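Local atomic coordinates of dihydropyrimidine amidohydrolase (Dictyostelium discoideum, PDB entry 2FTW), a protein that catalyses the reversible, zinc-dependent hydrolytic ring opening of dihydrouracil and dihydrothymine, the second step of reductive pyrimidine degradation. Residues I187-A192 and R383-Y388; H176-C181 and T241-V246; A88-G93 and N450-V455; I84-A89 and T95-F100; G15-D20 and S26-E31. All blocks are in the same frame, centred on the assembly; numbering follows the deposited sequence.

Contact 1 of 5, residues I187-A192 and R383-Y388; sequences IAQVHA and RIFNIY
Ile187 meets Ile384 and Phe385 through two separate branches. Its CD1 methyl reaches CG2 of Ile384 at 4.0 Å, while its CG2 comes up obliquely on the Phe385 ring, 4.0 Å from CE1. The division follows from the first torsion of Ile187: with CG1 trans to the backbone N (chi1 -168°), the long arm goes to one partner and the short one to the other. Gln189 NE2 stands beside the CE1-CZ bond of Phe385, 3.9 Å from CZ. The amide is turned 66° from the ring plane, so the two flat groups are steeply inclined and do not stack. Ile384 also supports its own neighbour, holding CG2 3.9 Å above one face of the Phe385 ring, toward the rim.

Beyond this shell, Tyr244 makes an edge-to-face contact with Phe385, and Ile98 and His131 also touch that ring. The backbone behind Phe385 is turned by a Schellman motif, in which Asn386 takes a positive phi (63°) and ends helix 370-384; Asn155 ND2 binds the carbonyl O of Phe385.

Along 187-192 the residues alternate. Ile187 and Gln189 face Phe385, and His191, which follows strand 188-190 directly, gives its ND1 to zinc while its NE2 bonds to Glu193. Metal ligands at the C-terminal ends of the barrel strands are typical of the (beta/alpha)8 amidohydrolases, here with Phe385 packed inside the barrel, a layer or more from the zinc ions, and Gln189 between.

Contact 2 of 5, residues H176-C181 and T241-V246; sequences HIFKRC and TPVYIV
Phe178 is the main point at which this turn of helix 171-184 meets the run from Thr241 to Val246. Its backbone contributes first: the carbonyl O of Phe178 lies 3.7 Å from CG2 of Thr241, and the same methyl is 4.2 Å from the Phe178 CB. Farther out, the ring tip takes over, with CZ of Phe178 4.2 Å from CG2 of Val243. With chi2 near zero (-5°) the CA lies close to the ring plane, and CZ is the ring atom that reaches the valine, whose methyl comes at it obliquely. Thr241 offers carbon to the helix because its OG1 is trans to the backbone N (chi1 -166°), which turns CG2 toward Phe178.

This is the layering of a (beta/alpha)8 barrel seen at one helix: Phe178 sits on the outer side of the parallel strands 188-190 and 243-245. There it also touches Ala188 and Val190 of the first strand and Ile235 and Ala236 of helix 223-239, so that strands and two helices share one buried apolar layer. Tyr244, the next residue after Val243, belongs to the inner side, where its OH bonds to Glu270 and Thr65.

Three residues after Phe178, Cys181 again points toward the 241-246 segment, its carbonyl carbon 4.4 Å from OG1 of Thr241; its amide N bonds to Ile177 O at 2.9 Å.

Contact 3 of 5, residues A88-G93 and N450-V455; sequences AAVAGG and NKLSCV
Val90 and Leu452 carry most of an entirely apolar contact between the end of helix 82-91 and the short strand 451-452. One methyl of the valine serves two partners: CG2 of Val90 is 3.8 Å from CD2 of Leu452 and 3.9 Å from SG of Cys454. With chi1 of Val90 at -62°, CG1 is opposite the carbonyl carbon and CG2 lies between N and carbonyl carbon, the branch that meets Leu452 and Cys454. Leu452 leaves its strand to the side of the helix, and its tip comes nearer than its root; the two side chains cross obliquely. The same CD2 of Leu452 also touches CB of Ala91, at 4.3 Å, and thus rests between consecutive residues of the last helical turn. The sulfur of Cys454 acts here as one more apolar surface, directed at the helix from the next but one position along the chain.

The polar bonds nearby lie within one segment or go to third parties, as for Val90 O and Ser453 OG. Helix 82-91 ends in a Schellman motif whose left-handed residue is Gly93 (phi 95°), and Gly93 N bonds to Val90 O at 3.2 Å. That oxygen receives a second bond from Thr439 OG1. On the other side, Ser453 OG is bonded to Ile445 O, which ties the residue just after the short strand to strand 444-448, whose Val446 and Trp447 pack on Val90 and Ala91.

A barrel helix is thereby laid against the beta-rich part formed by strands 431-441, 444-448 and 451-452. Methyl and sulfur contacts of this kind impose no directional bonding, so shape and the exclusion of water probably govern the fit.

Contact 4 of 5, residues I84-A89 and T95-F100; sequences IGTQAA and TFIIDF
Ile97 contributes the largest share of buried surface, with Ala89 and Thr86 next, and each branch of the isoleucine addresses one helix residue. CG1 of Ile97 stands 4.3 Å from CG2 of Thr86, and its CG2 lies 4.5 Å from CB of Ala89. Since Thr86 and Ala89 are three residues apart, they project from the same side of helix 82-91, and the isoleucine comes in against both. Its first torsion makes this possible: at chi1 58° CG1 lies between the backbone N and the carbonyl carbon, leaving CG2 beside the N. The second torsion, 104°, is not staggered.

Thr86 is a worked case of a threonine with two faces. OG1 turns back to its own helix, bonding to Phe82 O and Asp83 O, and is bonded to Asn125 ND2 as well; only the methyl is given to Ile97. At Ala89, by contrast, the backbones come nearest, its CA 6.6 Å from the CA of Thr95, just before the turn into the strand.

Side chains alternate along 95-100. Ile97 and Asp99 look outward, the latter bonding to Trp116 NE1, whereas the ring of Phe100 meets those of the zinc ligands His66 and His68. Helix 82-91 lies in the connection from strand 57-64 to its parallel neighbour 94-101, a beta-alpha-beta crossover, and is folded back over the outer surface of the barrel strands; strand 127-132 flanks the other side of 94-101.

Contact 5 of 5, residues G15-D20 and S26-E31; sequences GTVVND and SDVLVE
Gly15 and Ser26 pair at the base of a beta-hairpin whose arms are strands 16-18 and 23-25, at the point where the chain passes on into strand 27-31. Ser26 N donates to Gly15 O at 3.3 Å, lying in the carbonyl plane with an N-H...O angle of 148°. The reverse bond is replaced by water: one molecule accepts from Gly15 N and donates to Ser26 O, 2.7 Å from each. A second water donates to Gly15 O and, at 2.8 Å, to OD1 of Asp27, so that the glycine oxygen has two donors.

Strand 16-18 belongs to the sheet that continues into 57-64, while 27-31 lies in the sheet with 10-13 and 34-39. The chain thus changes sheets here, in keeping with the beta-sandwich domain of this enzyme. Val17 and Val28 pack across the step, their CG2 methyls 3.7 Å apart and their side chains at about a right angle. Both valines set CG1 trans to the backbone N (chi1 173° and 176°), which directs CG2 at the partner; CG2 of Val17 also lies 4.1 Å from CB of Ser26. Ile394 touches both valines, and OD2 of Asp27 forms a salt bridge with Lys13.

From the N terminus, contact 5 closes first, a short loop in the N-terminal beta region, probably part of the beta-sandwich. Contacts 3 and 4 then start together on helix 82-91: contact 4 closes almost at once on strand 94-101, whereas contact 3 waits until 450-455 and so encloses contacts 1 and 2. These two cross: contact 2 opens at 176-181, contact 1 at 187-192, and contact 2 closes at 241-246 before contact 1 closes at 383-388. Strands 188-190 and 243-245 are neighbours, joined through Ala188 and Tyr244. Gln189 packs on Phe100 of contact 4, and a salt bridge from Arg383 to Asp20 links barrel contact 1 to contact 5.

Contact 1 of 5, residues I187-A192 and R383-Y388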
# COMPACT_ATOMS: atom_id res chain seq x y z
N ILE A 187 13.15 17.65 -20.16
CA ILE A 187 12.91 16.93 -18.91
C ILE A 187 13.63 17.62 -17.75
O ILE A 187 14.74 18.18 -17.90
CB ILE A 187 13.29 15.42 -18.99
CG1 ILE A 187 12.74 14.67 -17.76
CG2 ILE A 187 14.80 15.23 -19.10
CD1 ILE A 187 12.46 13.17 -18.01
N ALA A 188 12.97 17.60 -16.59
CA ALA A 188 13.48 18.19 -15.37
C ALA A 188 14.04 17.10 -14.46
O ALA A 188 13.28 16.26 -13.92
CB ALA A 188 12.38 18.94 -14.67
N GLN A 189 15.36 17.09 -14.29
CA GLN A 189 16.02 16.17 -13.36
C GLN A 189 16.16 16.75 -11.95
O GLN A 189 16.33 17.95 -11.78
CB GLN A 189 17.41 15.81 -13.89
CG GLN A 189 17.41 15.04 -15.19
CD GLN A 189 18.80 14.96 -15.79
OE1 GLN A 189 19.42 15.98 -16.11
NE2 GLN A 189 19.30 13.75 -15.94
N VAL A 190 16.15 15.89 -10.94
CA VAL A 190 16.20 16.35 -9.55
C VAL A 190 17.14 15.49 -8.69
O VAL A 190 17.00 14.26 -8.65
CB VAL A 190 14.76 16.38 -8.94
CG1 VAL A 190 14.76 17.03 -7.58
CG2 VAL A 190 13.79 17.13 -9.86
N HIS A 191 18.13 16.13 -8.04
CA HIS A 191 18.85 15.49 -6.92
C HIS A 191 17.98 15.73 -5.68
O HIS A 191 17.98 16.81 -5.13
CB HIS A 191 20.26 16.06 -6.70
CG HIS A 191 20.99 15.48 -5.51
ND1 HIS A 191 22.30 15.06 -5.59
CD2 HIS A 191 20.61 15.28 -4.22
CE1 HIS A 191 22.69 14.60 -4.40
NE2 HIS A 191 21.68 14.72 -3.56
N ALA A 192 17.28 14.68 -5.25
CA ALA A 192 16.21 14.82 -4.25
C ALA A 192 16.58 14.32 -2.82
O ALA A 192 16.36 13.16 -2.47
CB ALA A 192 14.98 14.11 -4.75
N ARG A 383 14.96 6.51 -25.25
CA ARG A 383 13.63 7.09 -25.44
C ARG A 383 13.41 8.28 -24.50
O ARG A 383 12.88 9.30 -24.91
CB ARG A 383 12.55 6.03 -25.22
CG ARG A 383 12.48 5.05 -26.36
CD ARG A 383 11.32 4.09 -26.21
NE ARG A 383 11.60 3.09 -25.19
CZ ARG A 383 11.83 1.79 -25.42
NH1 ARG A 383 11.82 1.28 -26.64
NH2 ARG A 383 12.08 0.99 -24.39
N ILE A 384 13.85 8.16 -23.25
CA ILE A 384 13.66 9.23 -22.28
C ILE A 384 14.43 10.49 -22.65
O ILE A 384 13.90 11.59 -22.51
CB ILE A 384 14.01 8.77 -20.83
CG1 ILE A 384 12.94 7.80 -20.31
CG2 ILE A 384 14.11 9.99 -19.87
CD1 ILE A 384 13.37 7.04 -19.02
N PHE A 385 15.66 10.33 -23.13
CA PHE A 385 16.49 11.47 -23.53
C PHE A 385 16.46 11.72 -25.04
O PHE A 385 17.28 12.47 -25.56
CB PHE A 385 17.91 11.31 -22.97
CG PHE A 385 17.96 11.32 -21.47
CD1 PHE A 385 17.79 12.52 -20.78
CD2 PHE A 385 18.06 10.14 -20.74
CE1 PHE A 385 17.78 12.55 -19.37
CE2 PHE A 385 18.06 10.15 -19.33
CZ PHE A 385 17.92 11.36 -18.64
N ASN A 386 15.53 11.07 -25.72
CA ASN A 386 15.18 11.36 -27.12
C ASN A 386 16.30 11.14 -28.13
O ASN A 386 16.61 12.00 -28.93
CB ASN A 386 14.61 12.78 -27.27
CG ASN A 386 13.73 12.91 -28.51
OD1 ASN A 386 13.30 11.90 -29.07
ND2 ASN A 386 13.46 14.14 -28.93
N ILE A 387 16.90 9.96 -28.06
CA ILE A 387 17.95 9.55 -29.00
C ILE A 387 17.67 8.11 -29.48
O ILE A 387 18.56 7.43 -29.97
CB ILE A 387 19.35 9.69 -28.35
CG1 ILE A 387 19.45 8.81 -27.09
CG2 ILE A 387 19.62 11.17 -28.05
CD1 ILE A 387 20.59 9.12 -26.18
N TYR A 388 16.42 7.69 -29.35
CA TYR A 388 15.90 6.42 -29.87
C TYR A 388 15.24 6.67 -31.24
O TYR A 388 14.57 7.69 -31.42
CB TYR A 388 14.90 5.87 -28.87
CG TYR A 388 14.29 4.50 -29.16
CD1 TYR A 388 14.93 3.33 -28.76
CD2 TYR A 388 13.06 4.39 -29.79
CE1 TYR A 388 14.37 2.08 -29.00
CE2 TYR A 388 12.48 3.14 -30.04
CZ TYR A 388 13.14 1.99 -29.64
OH TYR A 388 12.56 0.76 -29.87

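Contact 2 of 5, residues H176-C181 and T241-V246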
# COMPACT_ATOMS: atom_id res chain seq x y z
N HIS A 176 9.34 27.45 -10.76
CA HIS A 176 9.64 28.22 -11.97
C HIS A 176 10.63 27.56 -12.95
O HIS A 176 10.55 27.76 -14.17
CB HIS A 176 10.10 29.63 -11.58
CG HIS A 176 8.99 30.48 -11.05
ND1 HIS A 176 8.91 30.88 -9.74
CD2 HIS A 176 7.86 30.94 -11.66
CE1 HIS A 176 7.80 31.58 -9.56
NE2 HIS A 176 7.15 31.64 -10.71
N ILE A 177 11.58 26.81 -12.41
CA ILE A 177 12.52 26.03 -13.23
C ILE A 177 11.79 24.94 -14.04
O ILE A 177 12.08 24.71 -15.22
CB ILE A 177 13.63 25.40 -12.34
CG1 ILE A 177 14.54 26.51 -11.78
CG2 ILE A 177 14.46 24.40 -13.11
CD1 ILE A 177 15.46 26.07 -10.62
N PHE A 178 10.83 24.28 -13.39
CA PHE A 178 10.02 23.25 -14.02
C PHE A 178 9.08 23.83 -15.08
O PHE A 178 8.82 23.20 -16.10
CB PHE A 178 9.18 22.49 -12.98
CG PHE A 178 9.96 21.54 -12.09
CD1 PHE A 178 11.32 21.27 -12.27
CD2 PHE A 178 9.29 20.85 -11.07
CE1 PHE A 178 12.00 20.37 -11.42
CE2 PHE A 178 9.94 19.97 -10.23
CZ PHE A 178 11.30 19.71 -10.41
N LYS A 179 8.53 25.02 -14.83
CA LYS A 179 7.69 25.70 -15.84
C LYS A 179 8.51 26.04 -17.06
O LYS A 179 8.01 25.98 -18.17
CB LYS A 179 7.09 26.98 -15.29
CG LYS A 179 6.01 26.78 -14.30
CD LYS A 179 5.66 28.10 -13.64
CE LYS A 179 4.71 28.93 -14.48
NZ LYS A 179 4.52 30.25 -13.83
N ARG A 180 9.76 26.40 -16.85
CA ARG A 180 10.66 26.77 -17.94
C ARG A 180 11.04 25.52 -18.72
O ARG A 180 11.04 25.52 -19.96
CB ARG A 180 11.91 27.47 -17.38
CG ARG A 180 12.86 28.03 -18.42
CD ARG A 180 12.15 28.94 -19.43
NE ARG A 180 13.13 29.60 -20.29
CZ ARG A 180 12.84 30.26 -21.40
NH1 ARG A 180 11.58 30.35 -21.83
NH2 ARG A 180 13.81 30.81 -22.11
N CYS A 181 11.32 24.45 -18.00
CA CYS A 181 11.52 23.15 -18.64
C CYS A 181 10.33 22.75 -19.50
O CYS A 181 10.49 22.31 -20.66
CB CYS A 181 11.79 22.08 -17.60
SG CYS A 181 13.51 22.07 -17.01
N THR A 241 4.51 18.52 -16.12
CA THR A 241 5.69 18.38 -16.97
C THR A 241 6.48 17.16 -16.47
O THR A 241 6.43 16.84 -15.28
CB THR A 241 6.57 19.69 -16.97
OG1 THR A 241 7.54 19.67 -18.04
CG2 THR A 241 7.30 19.88 -15.63
N PRO A 242 7.20 16.47 -17.37
CA PRO A 242 7.97 15.29 -16.93
C PRO A 242 9.12 15.59 -15.96
O PRO A 242 9.90 16.50 -16.21
CB PRO A 242 8.50 14.69 -18.24
CG PRO A 242 8.40 15.78 -19.24
CD PRO A 242 7.31 16.69 -18.82
N VAL A 243 9.19 14.82 -14.86
CA VAL A 243 10.30 14.91 -13.91
C VAL A 243 11.07 13.57 -13.82
O VAL A 243 10.50 12.51 -14.02
CB VAL A 243 9.79 15.38 -12.50
CG1 VAL A 243 8.91 14.32 -11.86
CG2 VAL A 243 10.94 15.73 -11.58
N TYR A 244 12.36 13.64 -13.50
CA TYR A 244 13.28 12.46 -13.55
C TYR A 244 14.13 12.46 -12.29
O TYR A 244 14.89 13.39 -12.06
CB TYR A 244 14.14 12.56 -14.81
CG TYR A 244 15.18 11.46 -15.10
CD1 TYR A 244 16.40 11.43 -14.42
CD2 TYR A 244 14.97 10.51 -16.10
CE1 TYR A 244 17.37 10.44 -14.70
CE2 TYR A 244 15.96 9.52 -16.41
CZ TYR A 244 17.16 9.50 -15.69
OH TYR A 244 18.17 8.55 -15.95
N ILE A 245 13.96 11.44 -11.46
CA ILE A 245 14.67 11.35 -10.19
C ILE A 245 16.01 10.59 -10.38
O ILE A 245 16.02 9.40 -10.60
CB ILE A 245 13.84 10.65 -9.10
CG1 ILE A 245 12.38 11.16 -9.09
CG2 ILE A 245 14.49 10.85 -7.76
CD1 ILE A 245 12.22 12.64 -8.77
N VAL A 246 17.11 11.32 -10.26
CA VAL A 246 18.45 10.76 -10.46
C VAL A 246 18.91 10.03 -9.20
O VAL A 246 18.45 10.35 -8.09
CB VAL A 246 19.50 11.86 -10.84
CG1 VAL A 246 19.00 12.74 -11.97
CG2 VAL A 246 19.87 12.70 -9.64

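Contact 3 of 5, residues A88-G93 and N450-V455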
# COMPACT_ATOMS: atom_id res chain seq x y z
N ALA A 88 36.93 2.65 -20.08
CA ALA A 88 36.30 1.80 -19.08
C ALA A 88 34.85 1.48 -19.45
O ALA A 88 34.39 0.34 -19.29
CB ALA A 88 36.37 2.46 -17.72
N ALA A 89 34.14 2.47 -19.98
CA ALA A 89 32.76 2.26 -20.39
C ALA A 89 32.65 1.10 -21.38
O ALA A 89 31.91 0.15 -21.13
CB ALA A 89 32.18 3.51 -20.97
N VAL A 90 33.41 1.18 -22.49
CA VAL A 90 33.31 0.18 -23.56
C VAL A 90 33.83 -1.22 -23.17
O VAL A 90 33.35 -2.23 -23.66
CB VAL A 90 33.96 0.63 -24.90
CG1 VAL A 90 33.26 1.86 -25.46
CG2 VAL A 90 35.48 0.85 -24.75
N ALA A 91 34.81 -1.26 -22.27
CA ALA A 91 35.26 -2.51 -21.69
C ALA A 91 34.16 -3.20 -20.91
O ALA A 91 34.25 -4.40 -20.67
CB ALA A 91 36.46 -2.27 -20.77
N GLY A 92 33.15 -2.44 -20.50
CA GLY A 92 31.97 -2.97 -19.81
C GLY A 92 30.68 -3.03 -20.61
O GLY A 92 29.63 -3.35 -20.05
N GLY A 93 30.73 -2.72 -21.90
CA GLY A 93 29.56 -2.82 -22.78
C GLY A 93 28.74 -1.55 -22.98
O GLY A 93 27.68 -1.57 -23.61
N ASN A 450 39.72 -9.39 -24.45
CA ASN A 450 40.16 -8.74 -23.21
C ASN A 450 41.13 -7.54 -23.39
O ASN A 450 41.90 -7.23 -22.47
CB ASN A 450 40.78 -9.80 -22.27
CG ASN A 450 40.59 -9.47 -20.79
OD1 ASN A 450 39.53 -8.97 -20.38
ND2 ASN A 450 41.60 -9.78 -19.97
N LYS A 451 41.09 -6.86 -24.54
CA LYS A 451 41.97 -5.72 -24.80
C LYS A 451 41.25 -4.54 -25.45
O LYS A 451 40.32 -4.73 -26.23
CB LYS A 451 43.17 -6.15 -25.67
CG LYS A 451 43.98 -7.33 -25.10
CD LYS A 451 44.67 -6.99 -23.76
CE LYS A 451 44.85 -8.22 -22.86
NZ LYS A 451 45.04 -7.84 -21.42
N LEU A 452 41.70 -3.33 -25.15
CA LEU A 452 41.14 -2.10 -25.74
C LEU A 452 41.82 -1.78 -27.06
O LEU A 452 43.02 -1.98 -27.21
CB LEU A 452 41.25 -0.90 -24.78
CG LEU A 452 40.36 -0.94 -23.53
CD1 LEU A 452 40.93 -0.08 -22.39
CD2 LEU A 452 38.93 -0.51 -23.84
N SER A 453 41.03 -1.30 -28.02
CA SER A 453 41.53 -0.78 -29.28
C SER A 453 40.72 0.49 -29.60
O SER A 453 40.10 0.61 -30.65
CB SER A 453 41.43 -1.83 -30.40
OG SER A 453 40.13 -2.42 -30.48
N CYS A 454 40.73 1.43 -28.66
CA CYS A 454 40.02 2.69 -28.81
C CYS A 454 40.79 3.68 -29.66
O CYS A 454 42.00 3.54 -29.87
CB CYS A 454 39.75 3.31 -27.44
SG CYS A 454 38.64 2.37 -26.40
N VAL A 455 40.08 4.68 -30.16
CA VAL A 455 40.70 5.87 -30.75
C VAL A 455 40.23 7.14 -30.00
O VAL A 455 39.04 7.48 -30.02
CB VAL A 455 40.44 5.94 -32.27
CG1 VAL A 455 40.87 7.30 -32.85
CG2 VAL A 455 41.17 4.81 -32.97

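Contact 4 of 5, residues I84-A89 and T95-F100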
# COMPACT_ATOMS: atom_id res chain seq x y z
N ILE A 84 40.01 7.99 -20.47
CA ILE A 84 40.09 6.79 -19.63
C ILE A 84 38.70 6.30 -19.25
O ILE A 84 38.42 5.11 -19.15
CB ILE A 84 40.79 7.10 -18.28
CG1 ILE A 84 42.19 7.70 -18.47
CG2 ILE A 84 40.88 5.84 -17.40
CD1 ILE A 84 42.62 8.62 -17.34
N GLY A 85 37.83 7.28 -18.95
CA GLY A 85 36.45 6.99 -18.57
C GLY A 85 35.67 6.26 -19.64
O GLY A 85 34.98 5.29 -19.34
N THR A 86 35.75 6.73 -20.89
CA THR A 86 35.06 6.07 -22.00
C THR A 86 35.72 4.74 -22.41
O THR A 86 35.06 3.86 -22.98
CB THR A 86 34.92 6.98 -23.25
OG1 THR A 86 36.13 7.71 -23.46
CG2 THR A 86 33.78 7.97 -23.06
N GLN A 87 37.01 4.59 -22.10
CA GLN A 87 37.68 3.29 -22.28
C GLN A 87 37.08 2.26 -21.34
O GLN A 87 36.76 1.15 -21.75
CB GLN A 87 39.18 3.37 -22.02
CG GLN A 87 39.97 4.10 -23.09
CD GLN A 87 41.45 4.22 -22.74
OE1 GLN A 87 41.95 3.50 -21.87
NE2 GLN A 87 42.16 5.13 -23.40
N ALA A 88 36.93 2.65 -20.08
CA ALA A 88 36.30 1.80 -19.08
C ALA A 88 34.85 1.48 -19.45
O ALA A 88 34.39 0.34 -19.29
CB ALA A 88 36.37 2.46 -17.72
N ALA A 89 34.14 2.47 -19.98
CA ALA A 89 32.76 2.26 -20.39
C ALA A 89 32.65 1.10 -21.38
O ALA A 89 31.91 0.15 -21.13
CB ALA A 89 32.18 3.51 -20.97
N THR A 95 28.40 2.12 -24.56
CA THR A 95 28.89 2.85 -25.72
C THR A 95 28.34 4.28 -25.84
O THR A 95 28.56 4.94 -26.85
CB THR A 95 28.58 2.08 -27.03
OG1 THR A 95 27.17 1.91 -27.19
CG2 THR A 95 29.29 0.72 -27.03
N PHE A 96 27.68 4.77 -24.80
CA PHE A 96 27.11 6.11 -24.79
C PHE A 96 26.99 6.58 -23.35
O PHE A 96 26.45 5.88 -22.51
CB PHE A 96 25.72 6.12 -25.44
CG PHE A 96 25.24 7.49 -25.82
CD1 PHE A 96 25.69 8.08 -26.99
CD2 PHE A 96 24.37 8.20 -25.01
CE1 PHE A 96 25.26 9.34 -27.35
CE2 PHE A 96 23.93 9.47 -25.36
CZ PHE A 96 24.38 10.05 -26.54
N ILE A 97 27.56 7.75 -23.07
CA ILE A 97 27.49 8.33 -21.75
C ILE A 97 26.82 9.68 -21.86
O ILE A 97 26.99 10.38 -22.87
CB ILE A 97 28.89 8.47 -21.06
CG1 ILE A 97 29.87 9.30 -21.90
CG2 ILE A 97 29.49 7.09 -20.77
CD1 ILE A 97 30.09 10.70 -21.38
N ILE A 98 26.03 10.03 -20.85
CA ILE A 98 25.54 11.40 -20.72
C ILE A 98 26.10 11.97 -19.43
O ILE A 98 25.90 11.43 -18.36
CB ILE A 98 24.02 11.50 -20.80
CG1 ILE A 98 23.48 10.63 -21.94
CG2 ILE A 98 23.61 12.96 -21.02
CD1 ILE A 98 21.97 10.63 -22.10
N ASP A 99 26.87 13.05 -19.59
CA ASP A 99 27.59 13.70 -18.50
C ASP A 99 26.88 14.99 -18.16
O ASP A 99 26.08 15.50 -18.96
CB ASP A 99 29.02 13.99 -18.95
CG ASP A 99 30.01 14.04 -17.80
OD1 ASP A 99 30.52 12.97 -17.37
OD2 ASP A 99 30.30 15.17 -17.35
N PHE A 100 27.17 15.51 -16.96
CA PHE A 100 26.55 16.72 -16.44
C PHE A 100 27.50 17.92 -16.52
O PHE A 100 28.62 17.89 -15.99
CB PHE A 100 26.13 16.52 -14.97
CG PHE A 100 24.87 15.72 -14.79
CD1 PHE A 100 24.92 14.33 -14.67
CD2 PHE A 100 23.64 16.35 -14.71
CE1 PHE A 100 23.76 13.57 -14.48
CE2 PHE A 100 22.45 15.59 -14.53
CZ PHE A 100 22.52 14.21 -14.41

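Contact 5 of 5, residues G15-D20 and S26-E31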
# COMPACT_ATOMS: atom_id res chain seq x y z
N GLY A 15 25.04 -15.09 -33.78
CA GLY A 15 24.51 -14.71 -32.46
C GLY A 15 23.01 -14.45 -32.43
O GLY A 15 22.31 -14.53 -33.44
N THR A 16 22.53 -14.11 -31.24
CA THR A 16 21.12 -13.77 -31.02
C THR A 16 21.01 -12.27 -30.78
O THR A 16 21.63 -11.73 -29.88
CB THR A 16 20.55 -14.53 -29.80
OG1 THR A 16 20.77 -15.93 -29.98
CG2 THR A 16 19.02 -14.28 -29.66
N VAL A 17 20.21 -11.60 -31.60
CA VAL A 17 19.90 -10.20 -31.37
C VAL A 17 18.90 -10.10 -30.20
O VAL A 17 17.95 -10.88 -30.11
CB VAL A 17 19.29 -9.57 -32.64
CG1 VAL A 17 18.81 -8.16 -32.37
CG2 VAL A 17 20.32 -9.59 -33.79
N VAL A 18 19.14 -9.17 -29.30
CA VAL A 18 18.25 -8.92 -28.16
C VAL A 18 17.93 -7.45 -28.11
O VAL A 18 18.80 -6.62 -27.83
CB VAL A 18 18.84 -9.31 -26.78
CG1 VAL A 18 17.76 -9.11 -25.69
CG2 VAL A 18 19.34 -10.70 -26.77
N ASN A 19 16.68 -7.14 -28.38
CA ASN A 19 16.14 -5.82 -28.23
C ASN A 19 15.23 -5.86 -27.02
O ASN A 19 15.08 -6.91 -26.39
CB ASN A 19 15.40 -5.41 -29.49
CG ASN A 19 16.31 -4.73 -30.50
OD1 ASN A 19 17.17 -3.92 -30.13
ND2 ASN A 19 16.12 -5.04 -31.78
N ASP A 20 14.62 -4.75 -26.66
CA ASP A 20 13.77 -4.77 -25.47
C ASP A 20 12.36 -5.31 -25.75
O ASP A 20 11.57 -5.46 -24.80
CB ASP A 20 13.74 -3.40 -24.79
CG ASP A 20 12.88 -2.40 -25.51
OD1 ASP A 20 12.95 -2.30 -26.75
OD2 ASP A 20 12.09 -1.72 -24.82
N SER A 26 19.86 -13.84 -35.50
CA SER A 26 20.13 -13.16 -36.78
C SER A 26 21.58 -12.67 -36.89
O SER A 26 22.22 -12.31 -35.90
CB SER A 26 19.17 -11.98 -36.98
OG SER A 26 18.06 -12.34 -37.79
N ASP A 27 22.08 -12.63 -38.12
CA ASP A 27 23.36 -11.96 -38.39
C ASP A 27 23.10 -10.48 -38.64
O ASP A 27 22.05 -10.10 -39.16
CB ASP A 27 24.06 -12.61 -39.59
CG ASP A 27 24.29 -14.08 -39.39
OD1 ASP A 27 24.21 -14.56 -38.22
OD2 ASP A 27 24.53 -14.77 -40.40
N VAL A 28 24.07 -9.66 -38.25
CA VAL A 28 23.97 -8.20 -38.37
C VAL A 28 25.15 -7.65 -39.18
O VAL A 28 26.31 -7.91 -38.87
CB VAL A 28 23.90 -7.53 -36.98
CG1 VAL A 28 23.90 -6.00 -37.08
CG2 VAL A 28 22.66 -8.00 -36.21
N LEU A 29 24.83 -6.87 -40.21
CA LEU A 29 25.83 -6.17 -41.02
C LEU A 29 25.80 -4.66 -40.72
O LEU A 29 24.74 -4.02 -40.70
CB LEU A 29 25.56 -6.44 -42.49
CG LEU A 29 26.34 -5.64 -43.55
CD1 LEU A 29 27.79 -6.08 -43.60
CD2 LEU A 29 25.66 -5.83 -44.90
N VAL A 30 26.98 -4.11 -40.47
CA VAL A 30 27.14 -2.68 -40.26
C VAL A 30 27.98 -2.15 -41.39
O VAL A 30 29.02 -2.73 -41.70
CB VAL A 30 27.84 -2.37 -38.91
CG1 VAL A 30 28.05 -0.86 -38.73
CG2 VAL A 30 27.06 -2.96 -37.76
N GLU A 31 27.52 -1.06 -42.00
CA GLU A 31 28.26 -0.40 -43.05
C GLU A 31 28.33 1.09 -42.75
O GLU A 31 27.37 1.70 -42.29
CB GLU A 31 27.63 -0.68 -44.42
CG GLU A 31 28.32 0.04 -45.56
CD GLU A 31 28.25 -0.72 -46.87
OE1 GLU A 31 27.20 -0.65 -47.56
OE2 GLU A 31 29.27 -1.38 -47.22
O HOH W 1 24.73 -12.67 -35.04
O HOH W 2 22.80 -15.83 -36.16